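Local coordinates for diaminobutyrate-pyruvate transaminase and L-2,4-diaminobutyrate decarboxylase (Vibrio parahaemolyticus, PDB 2QMA), which probably decarboxylates L-2,4-diaminobutyrate with pyridoxal 5'-phosphate in the C-terminal domain described here, while the full-length protein also carries an aminotransferase domain, at residues Ala88-Val91 / Ala92-Ile96; Asp60-Ala63 / Leu64-Ile68; Ser320-Phe323 / His324-Phe327; Arg374-Ala377 / Leu378-Phe381; Ala70-Leu73 / Asp74-Asn77. One frame throughout, in Å; residues are numbered along the deposited sequence.

Contact 1. Residues Ala88-Val91 / Ala92-Ile96; sequences AELV and AKNAI
The backbone widens at the end of helix 80-92: K93 N reaches back five residues to A88 O, at 3.0 Å, in a pi-type turn. The chain then folds into a type I beta turn from A92 to A95. A weak bond from N94 N to V91 O joins the two features. N94 carries the main side-chain contact. Its CG stands beside its own backbone N (chi1 -64°), which folds the amide back over the helix end. There ND2 donates to L90 O at 2.9 Å. L90 O lies close to the amide plane of N94, while the donor is tilted from the carbonyl plane of L90. The other end of the amide, OD1, is held by S57 OG, so both polar atoms of this buried group have partners. K93 runs extended along the outside. Its CB rests 3.3 Å from E89 O. E89 and K93 lie side by side and point the same way, and E89 OE2 and K93 NZ form a long salt bridge of 4.0 Å at the exposed surface. A92 is buried, with CB 3.4 Å from A88 O, and packs on helix 32-51. V91 O accepts from S137 OG of the second subunit. The arrangement is a helix C-terminus that ends in a pi-type turn, with an asparagine side chain serving one of its last carbonyls, set at the dimer interface.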
# COMPACT_ATOMS: atom_id res chain seq x y z
N ALA A 88 21.24 -10.45 -1.87
CA ALA A 88 22.11 -9.58 -1.08
C ALA A 88 23.22 -9.04 -2.00
O ALA A 88 23.51 -7.84 -2.01
CB ALA A 88 22.71 -10.33 0.12
N GLU A 89 23.78 -9.92 -2.80
CA GLU A 89 24.91 -9.58 -3.65
C GLU A 89 24.57 -8.61 -4.77
O GLU A 89 25.33 -7.69 -5.03
CB GLU A 89 25.55 -10.85 -4.23
CG GLU A 89 26.76 -10.55 -5.13
CD GLU A 89 28.01 -10.07 -4.37
OE1 GLU A 89 28.10 -10.21 -3.13
OE2 GLU A 89 28.93 -9.57 -5.06
N LEU A 90 23.46 -8.84 -5.45
CA LEU A 90 23.13 -8.07 -6.64
C LEU A 90 22.18 -6.89 -6.35
O LEU A 90 22.36 -5.77 -6.85
CB LEU A 90 22.53 -9.01 -7.71
CG LEU A 90 22.07 -8.40 -9.04
CD1 LEU A 90 23.27 -7.79 -9.76
CD2 LEU A 90 21.30 -9.44 -9.90
N VAL A 91 21.19 -7.15 -5.53
CA VAL A 91 20.14 -6.17 -5.30
C VAL A 91 20.54 -5.22 -4.14
O VAL A 91 20.64 -3.98 -4.32
CB VAL A 91 18.78 -6.88 -5.10
CG1 VAL A 91 17.62 -5.86 -4.84
CG2 VAL A 91 18.45 -7.76 -6.32
N ALA A 92 20.80 -5.82 -2.97
CA ALA A 92 21.04 -5.05 -1.74
C ALA A 92 22.32 -4.24 -1.85
O ALA A 92 22.33 -3.05 -1.53
CB ALA A 92 21.08 -5.99 -0.51
N LYS A 93 23.41 -4.90 -2.25
CA LYS A 93 24.70 -4.23 -2.40
C LYS A 93 24.63 -2.97 -3.29
O LYS A 93 25.42 -2.03 -3.10
CB LYS A 93 25.76 -5.21 -2.93
CG LYS A 93 27.16 -4.68 -2.95
CD LYS A 93 28.17 -5.79 -3.31
CE LYS A 93 29.61 -5.30 -3.17
NZ LYS A 93 30.59 -6.17 -3.92
N ASN A 94 23.72 -2.97 -4.28
CA ASN A 94 23.60 -1.88 -5.25
C ASN A 94 22.38 -0.96 -5.05
O ASN A 94 21.97 -0.27 -5.98
CB ASN A 94 23.62 -2.43 -6.67
CG ASN A 94 24.96 -3.11 -7.02
OD1 ASN A 94 26.02 -2.49 -6.93
ND2 ASN A 94 24.90 -4.38 -7.39
N ALA A 95 21.83 -0.97 -3.85
CA ALA A 95 20.66 -0.16 -3.48
C ALA A 95 21.08 1.26 -3.06
O ALA A 95 22.26 1.58 -3.00
CB ALA A 95 19.92 -0.84 -2.36
N ILE A 96 20.10 2.11 -2.76
CA ILE A 96 20.40 3.44 -2.27
C ILE A 96 20.34 3.36 -0.74
O ILE A 96 19.28 3.05 -0.17
CB ILE A 96 19.33 4.49 -2.81
CG1 ILE A 96 19.33 4.60 -4.37
CG2 ILE A 96 19.50 5.85 -2.09
CD1 ILE A 96 20.60 5.32 -5.00

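Contact 2. Residues Asp60-Ala63 / Leu64-Ile68; sequences DPKA and LEDAI
E65 N donates to P61 O at 2.9 Å, a nearly straight bond (166°) in the first turn of helix 61-69. L64 N to D60 O, D66 N to K62 O and A67 N to A63 O follow the same i to i+4 pattern. The side chains add one ion pair at the exposed surface. K62 NZ donates to D66 OD2 at 3.2 Å and takes the syn lone pair, on the side of the other carboxylate oxygen. K62 leaves the backbone with CG opposite its N, then bends at chi2 and chi4, which carries NZ one turn forward. D66 leans back toward it because its CG sits beside its own N (chi1 -77°). The carboxylate of D66 also lies over K62 O, with CG 3.2 Å from that carbonyl oxygen. The E65 side chain approaches D60-A63 through CB, 3.4 Å from P61 O. L64 is buried and packs on Y56, M59 and N94, while P61 and E65 meet Y140 of the second subunit. At the start of the helix D60 OD2 accepts from A63 N at 3.2 Å, the donor standing above the carboxylate plane. The acidic group probably also interacts favourably with the positive end of the helix dipole. This is the classical N-cap of an alpha helix, an aspartate closing its first turn just ahead of a proline at the first helical position.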
# COMPACT_ATOMS: atom_id res chain seq x y z
N ASP A 60 27.67 0.95 -12.88
CA ASP A 60 27.01 1.44 -14.08
C ASP A 60 25.55 0.95 -14.09
O ASP A 60 25.31 -0.24 -13.90
CB ASP A 60 27.77 0.91 -15.32
CG ASP A 60 27.13 1.34 -16.63
OD1 ASP A 60 26.97 2.56 -16.86
OD2 ASP A 60 26.81 0.46 -17.44
N PRO A 61 24.58 1.88 -14.22
CA PRO A 61 23.20 1.43 -14.17
C PRO A 61 22.88 0.42 -15.29
O PRO A 61 22.15 -0.54 -15.06
CB PRO A 61 22.41 2.72 -14.30
CG PRO A 61 23.32 3.77 -13.69
CD PRO A 61 24.63 3.36 -14.34
N LYS A 62 23.46 0.61 -16.48
CA LYS A 62 23.22 -0.36 -17.56
C LYS A 62 23.68 -1.79 -17.21
O LYS A 62 22.96 -2.74 -17.48
CB LYS A 62 23.79 0.10 -18.91
CG LYS A 62 23.04 -0.53 -20.11
CD LYS A 62 23.97 -0.91 -21.25
CE LYS A 62 23.29 -1.84 -22.25
NZ LYS A 62 24.20 -2.94 -22.64
N ALA A 63 24.86 -1.90 -16.58
CA ALA A 63 25.40 -3.15 -16.06
C ALA A 63 24.49 -3.77 -15.00
O ALA A 63 24.23 -4.95 -15.03
CB ALA A 63 26.77 -2.91 -15.47
N LEU A 64 24.01 -2.95 -14.07
CA LEU A 64 23.13 -3.47 -13.02
C LEU A 64 21.80 -3.97 -13.61
O LEU A 64 21.31 -5.04 -13.23
CB LEU A 64 22.93 -2.41 -11.91
CG LEU A 64 21.87 -2.59 -10.82
CD1 LEU A 64 22.17 -3.76 -9.91
CD2 LEU A 64 21.71 -1.30 -10.01
N GLU A 65 21.22 -3.20 -14.53
CA GLU A 65 19.96 -3.57 -15.17
C GLU A 65 20.13 -4.87 -15.97
O GLU A 65 19.25 -5.74 -15.96
CB GLU A 65 19.46 -2.42 -16.05
CG GLU A 65 18.30 -2.78 -16.95
CD GLU A 65 17.83 -1.63 -17.82
OE1 GLU A 65 18.68 -0.88 -18.33
OE2 GLU A 65 16.58 -1.48 -18.00
N ASP A 66 21.28 -4.99 -16.65
CA ASP A 66 21.54 -6.17 -17.47
C ASP A 66 21.59 -7.41 -16.58
O ASP A 66 20.96 -8.43 -16.91
CB ASP A 66 22.85 -6.04 -18.27
CG ASP A 66 22.71 -5.14 -19.51
OD1 ASP A 66 21.58 -4.77 -19.91
OD2 ASP A 66 23.78 -4.79 -20.10
N ALA A 67 22.31 -7.29 -15.46
CA ALA A 67 22.50 -8.41 -14.52
C ALA A 67 21.18 -8.85 -13.90
O ALA A 67 20.89 -10.05 -13.81
CB ALA A 67 23.49 -8.02 -13.41
N ILE A 68 20.37 -7.87 -13.50
CA ILE A 68 19.01 -8.14 -13.02
C ILE A 68 18.11 -8.82 -14.08
O ILE A 68 17.45 -9.80 -13.79
CB ILE A 68 18.36 -6.85 -12.41
CG1 ILE A 68 19.01 -6.61 -11.05
CG2 ILE A 68 16.83 -7.01 -12.23
CD1 ILE A 68 18.95 -5.16 -10.59

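Contact 3. Residues Ser320-Phe323 / His324-Phe327; sequences SVDF and HKLF
F323 sets the edge of its ring against the face of F327, with CD1 3.5 Å above that ring and over its centre. The pair is T-shaped: the planes are turned 68° apart and the centroids lie 4.8 Å from each other. F327 CB also lies 3.1 Å from F323 O. V321 fills the angle between the two rings. Its CG1 lies over one face of F323, offset toward the rim, and 3.8 Å from F327 CE2. F163 meets the F323 ring with its plane nearly parallel, and Y396 packs on F327.

The turn follows strand 318-322 of the mixed seven-stranded sheet, in the pyridoxal-dependent decarboxylase domain. Its polar half is built round D322. K325 N closes a type I beta turn onto D322 O through a weak bond. The side chain of K325 runs back over D322, extended until its last torsion, where a bend (chi4 74°) swings NZ to D322 OD2 at 2.9 Å. This salt bridge meets the oxygen nearly along its C-O axis. H324 comes to the same carboxylate with CE1 3.3 Å from D322 OD2. Its ring and the carboxylate are inclined to each other, neither stacked nor coplanar.

K325 is the predicted attachment site of pyridoxal 5'-phosphate, and no cofactor is attached to it here. Its amino group is held by D322 instead. Forming the internal aldimine would use that same nitrogen, so the bridge seen here probably belongs to the form without the covalent link and would have to rearrange.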
# COMPACT_ATOMS: atom_id res chain seq x y z
N SER A 320 -3.57 14.54 6.53
CA SER A 320 -2.71 13.42 6.20
C SER A 320 -1.35 13.48 6.93
O SER A 320 -0.74 14.54 7.11
CB SER A 320 -2.62 13.13 4.74
OG SER A 320 -2.11 14.18 4.00
N VAL A 321 -0.95 12.32 7.43
CA VAL A 321 0.23 12.14 8.27
C VAL A 321 1.04 11.01 7.60
O VAL A 321 0.48 9.94 7.33
CB VAL A 321 -0.14 11.69 9.74
CG1 VAL A 321 1.12 11.60 10.59
CG2 VAL A 321 -1.18 12.61 10.38
N ASP A 322 2.29 11.27 7.25
CA ASP A 322 3.16 10.24 6.68
C ASP A 322 4.22 9.83 7.67
O ASP A 322 5.16 10.58 7.87
CB ASP A 322 3.86 10.74 5.43
CG ASP A 322 3.39 10.05 4.20
OD1 ASP A 322 2.45 9.23 4.35
OD2 ASP A 322 3.92 10.34 3.09
N PHE A 323 4.06 8.65 8.28
CA PHE A 323 5.03 8.16 9.24
C PHE A 323 6.34 7.71 8.59
O PHE A 323 7.38 7.68 9.24
CB PHE A 323 4.44 7.01 10.04
CG PHE A 323 3.17 7.36 10.75
CD1 PHE A 323 3.21 8.15 11.88
CD2 PHE A 323 1.94 6.92 10.25
CE1 PHE A 323 2.03 8.50 12.53
CE2 PHE A 323 0.76 7.25 10.87
CZ PHE A 323 0.79 8.04 12.03
N HIS A 324 6.28 7.36 7.30
CA HIS A 324 7.46 6.92 6.62
C HIS A 324 8.27 8.08 6.09
O HIS A 324 9.16 7.90 5.29
CB HIS A 324 7.17 5.86 5.53
CG HIS A 324 6.19 6.29 4.49
ND1 HIS A 324 6.42 7.33 3.61
CD2 HIS A 324 4.99 5.76 4.14
CE1 HIS A 324 5.41 7.43 2.78
NE2 HIS A 324 4.52 6.50 3.09
N LYS A 325 7.93 9.29 6.54
CA LYS A 325 8.81 10.42 6.34
C LYS A 325 9.54 10.72 7.68
O LYS A 325 10.43 9.96 8.11
CB LYS A 325 8.07 11.63 5.72
CG LYS A 325 7.71 11.42 4.23
CD LYS A 325 6.81 12.52 3.70
CE LYS A 325 6.75 12.58 2.19
NZ LYS A 325 5.97 11.53 1.47
N LEU A 326 9.14 11.78 8.37
CA LEU A 326 9.92 12.25 9.50
C LEU A 326 9.69 11.43 10.77
O LEU A 326 10.41 11.59 11.76
CB LEU A 326 9.58 13.72 9.72
CG LEU A 326 10.51 14.74 10.37
CD1 LEU A 326 11.97 14.66 9.94
CD2 LEU A 326 9.87 16.16 10.20
N PHE A 327 8.70 10.53 10.76
CA PHE A 327 8.55 9.58 11.90
C PHE A 327 9.45 8.32 11.76
O PHE A 327 9.43 7.44 12.64
CB PHE A 327 7.12 9.10 12.03
CG PHE A 327 6.12 10.13 12.54
CD1 PHE A 327 5.69 10.13 13.88
CD2 PHE A 327 5.51 11.03 11.65
CE1 PHE A 327 4.71 11.04 14.33
CE2 PHE A 327 4.56 11.93 12.08
CZ PHE A 327 4.14 11.93 13.42

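Contact 4. Residues Arg374-Ala377 / Leu378-Phe381; sequences RFDA and LKVF
R374 comes within 3.9 Å of K379 through its NH2 and the lysine NZ, and the two cations gather round the carboxylate of D376. R374 NH2 donates to D376 OD1 at 3.0 Å, almost in the guanidinium plane. Two further carboxylates take part: NH2 pairs with E119 of the same chain, and NH1 with E119 of the second subunit. F375 follows as the centre of an inverse gamma turn. L378 CB sits 3.6 Å above its ring, over the centre, in a CH-pi contact. F375 O accepts from L378 N at 3.3 Å.

D376 leads toward the buried helix 377-386, at the dimer interface. Its OD1 accepts from two cations, R374 NH2 and K379 NZ, the latter at 3.1 Å in a weak bond. OD2 goes to S332 OG. K379 and D376 lie side by side. The extended lysine passes D376 O, with CB 3.3 Å away, and its NZ is also held by E119 and by the carbonyls of T330 and S332. A377 O receives F381 N at 3.0 Å in the carbonyl plane. F381 turns its own ring away, onto V141 and V145.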
# COMPACT_ATOMS: atom_id res chain seq x y z
N ARG A 374 -2.25 -4.08 4.77
CA ARG A 374 -1.26 -4.64 5.66
C ARG A 374 -1.23 -3.92 7.01
O ARG A 374 -1.73 -2.79 7.17
CB ARG A 374 0.14 -4.82 5.01
CG ARG A 374 1.06 -3.69 5.11
CD ARG A 374 2.22 -3.70 4.11
NE ARG A 374 3.18 -4.80 4.28
CZ ARG A 374 4.21 -4.80 5.14
NH1 ARG A 374 5.03 -5.86 5.20
NH2 ARG A 374 4.44 -3.75 5.92
N PHE A 375 -0.67 -4.62 7.99
CA PHE A 375 -0.67 -4.20 9.39
C PHE A 375 0.45 -3.17 9.65
O PHE A 375 1.28 -3.33 10.56
CB PHE A 375 -0.55 -5.51 10.25
CG PHE A 375 -0.65 -5.30 11.76
CD1 PHE A 375 -1.12 -4.11 12.33
CD2 PHE A 375 -0.31 -6.36 12.61
CE1 PHE A 375 -1.22 -3.96 13.72
CE2 PHE A 375 -0.41 -6.21 14.02
CZ PHE A 375 -0.87 -5.00 14.56
N ASP A 376 0.47 -2.09 8.88
CA ASP A 376 1.49 -1.06 9.08
C ASP A 376 1.45 -0.34 10.48
O ASP A 376 2.46 0.22 10.95
CB ASP A 376 1.43 -0.01 7.95
CG ASP A 376 1.84 -0.58 6.61
OD1 ASP A 376 2.85 -1.31 6.61
OD2 ASP A 376 1.15 -0.32 5.58
N ALA A 377 0.28 -0.33 11.09
CA ALA A 377 0.08 0.43 12.34
C ALA A 377 0.96 -0.18 13.44
O ALA A 377 1.24 0.48 14.45
CB ALA A 377 -1.38 0.42 12.73
N LEU A 378 1.41 -1.42 13.22
CA LEU A 378 2.24 -2.11 14.25
C LEU A 378 3.54 -1.35 14.43
O LEU A 378 4.01 -1.17 15.55
CB LEU A 378 2.49 -3.61 13.95
CG LEU A 378 3.34 -4.38 15.01
CD1 LEU A 378 2.62 -4.52 16.35
CD2 LEU A 378 3.81 -5.80 14.53
N LYS A 379 4.07 -0.81 13.32
CA LYS A 379 5.28 -0.02 13.33
C LYS A 379 5.15 1.14 14.34
O LYS A 379 6.02 1.29 15.19
CB LYS A 379 5.59 0.55 11.95
CG LYS A 379 5.75 -0.51 10.86
CD LYS A 379 5.64 0.18 9.48
CE LYS A 379 5.46 -0.81 8.42
NZ LYS A 379 5.67 -0.20 7.07
N VAL A 380 4.09 1.95 14.23
CA VAL A 380 3.93 3.11 15.11
C VAL A 380 3.67 2.61 16.54
O VAL A 380 4.17 3.20 17.52
CB VAL A 380 2.80 4.05 14.65
CG1 VAL A 380 2.74 5.29 15.55
CG2 VAL A 380 2.95 4.47 13.17
N PHE A 381 2.87 1.55 16.68
CA PHE A 381 2.51 1.02 18.00
C PHE A 381 3.80 0.63 18.74
O PHE A 381 3.98 1.00 19.91
CB PHE A 381 1.53 -0.16 17.83
CG PHE A 381 1.08 -0.82 19.12
CD1 PHE A 381 0.13 -0.22 19.93
CD2 PHE A 381 1.55 -2.08 19.46
CE1 PHE A 381 -0.34 -0.87 21.07
CE2 PHE A 381 1.09 -2.72 20.61
CZ PHE A 381 0.15 -2.11 21.41

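Contact 5. Residues Ala70-Leu73 / Asp74-Asn77; sequences AVDL and DNKN
D72 OD1 accepts from D74 N at 2.9 Å, which makes an Asx turn in the loop between helices 61-69 and 80-92. N75 N shares the same oxygen at 3.0 Å, in a nearly straight bond (174°). Both donors stand above the carboxylate plane, on the same face. The aspartate reaches them because its CG stands opposite the backbone N (chi1 -172°), which sends the carboxylate forward under the turn. N75 CB closes in on the other oxygen, 3.3 Å from D72 OD2.

K76 is the next layer. Its CB rests 3.2 Å from D72 O, a buried carbonyl oxygen with no hydrogen-bond partner in the model. The extended chain then carries NZ to D86 and to Q385 of the second subunit. D74 is fixed from outside as well: its OD1 accepts from W148 NE1 and forms a salt bridge with K152, both of the second subunit. The positive charge of K152 probably offsets the nearness of two acidic groups, D72 OD1 and D74 OD2 being 4.4 Å apart. L73 packs on M384 of the second subunit. One water accepts from L73 N at 3.1 Å and donates to D74 OD2 at 3.1 Å.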
# COMPACT_ATOMS: atom_id res chain seq x y z
N ALA A 70 19.00 -10.64 -16.53
CA ALA A 70 19.53 -11.96 -16.86
C ALA A 70 19.09 -13.01 -15.85
O ALA A 70 19.23 -14.20 -16.09
CB ALA A 70 21.10 -11.91 -16.97
N VAL A 71 18.56 -12.60 -14.71
CA VAL A 71 18.15 -13.57 -13.67
C VAL A 71 17.06 -14.55 -14.14
O VAL A 71 16.08 -14.14 -14.73
CB VAL A 71 17.80 -12.85 -12.35
CG1 VAL A 71 17.21 -13.83 -11.33
CG2 VAL A 71 19.05 -12.11 -11.79
N ASP A 72 17.28 -15.85 -13.91
CA ASP A 72 16.30 -16.90 -14.25
C ASP A 72 15.15 -17.02 -13.20
O ASP A 72 15.36 -17.50 -12.08
CB ASP A 72 17.01 -18.25 -14.42
CG ASP A 72 16.10 -19.34 -14.96
OD1 ASP A 72 14.94 -19.08 -15.29
OD2 ASP A 72 16.58 -20.49 -15.10
N LEU A 73 13.94 -16.62 -13.60
CA LEU A 73 12.74 -16.75 -12.74
C LEU A 73 11.88 -17.99 -13.11
O LEU A 73 10.71 -18.10 -12.73
CB LEU A 73 11.88 -15.47 -12.84
CG LEU A 73 12.56 -14.13 -12.63
CD1 LEU A 73 11.56 -12.96 -12.78
CD2 LEU A 73 13.26 -14.10 -11.23
N ASP A 74 12.46 -18.93 -13.88
CA ASP A 74 11.66 -20.04 -14.38
C ASP A 74 12.28 -21.39 -14.01
O ASP A 74 11.61 -22.25 -13.46
CB ASP A 74 11.49 -19.96 -15.90
CG ASP A 74 10.57 -18.86 -16.32
OD1 ASP A 74 9.38 -18.93 -16.00
OD2 ASP A 74 11.03 -17.94 -17.01
N ASN A 75 13.58 -21.54 -14.31
CA ASN A 75 14.28 -22.82 -14.23
C ASN A 75 15.43 -22.81 -13.24
O ASN A 75 16.25 -23.75 -13.20
CB ASN A 75 14.81 -23.21 -15.61
CG ASN A 75 13.72 -23.31 -16.62
OD1 ASN A 75 12.75 -24.05 -16.44
ND2 ASN A 75 13.85 -22.54 -17.69
N LYS A 76 15.49 -21.76 -12.43
CA LYS A 76 16.51 -21.67 -11.39
C LYS A 76 16.16 -22.62 -10.26
O LYS A 76 16.90 -23.56 -10.01
CB LYS A 76 16.65 -20.23 -10.88
CG LYS A 76 17.82 -20.04 -9.94
CD LYS A 76 18.13 -18.56 -9.85
CE LYS A 76 19.26 -18.31 -8.88
NZ LYS A 76 19.67 -16.87 -8.95
N ASN A 77 15.00 -22.39 -9.61
CA ASN A 77 14.48 -23.24 -8.51
C ASN A 77 15.55 -23.62 -7.48
O ASN A 77 15.70 -24.81 -7.14
CB ASN A 77 13.77 -24.48 -9.10
CG ASN A 77 12.73 -24.09 -10.15
OD1 ASN A 77 12.12 -23.03 -10.04
ND2 ASN A 77 12.56 -24.94 -11.18
O HOH W 1 13.19 -15.78 -16.44

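How the contacts relate
Contacts 2, 5 and 1 follow one another along the chain and form one group at the dimer interface. Contact 1 touches both others through L90: CD1 lies 3.7 Å from A67 CB of contact 2, and CD2 lies 4.0 Å from V71 CG2 of contact 5. Contact 3 holds the predicted cofactor lysine, K325, near the centre of the chain. Contact 4 is its neighbour, with centres 12 Å apart and F323 CG 3.8 Å from V380 CG2. The first group is remote from that site: the centre of contact 3 is about 26 Å from that of contact 1. Across the dimer, F375 of contact 4 packs on V91 of the second subunit.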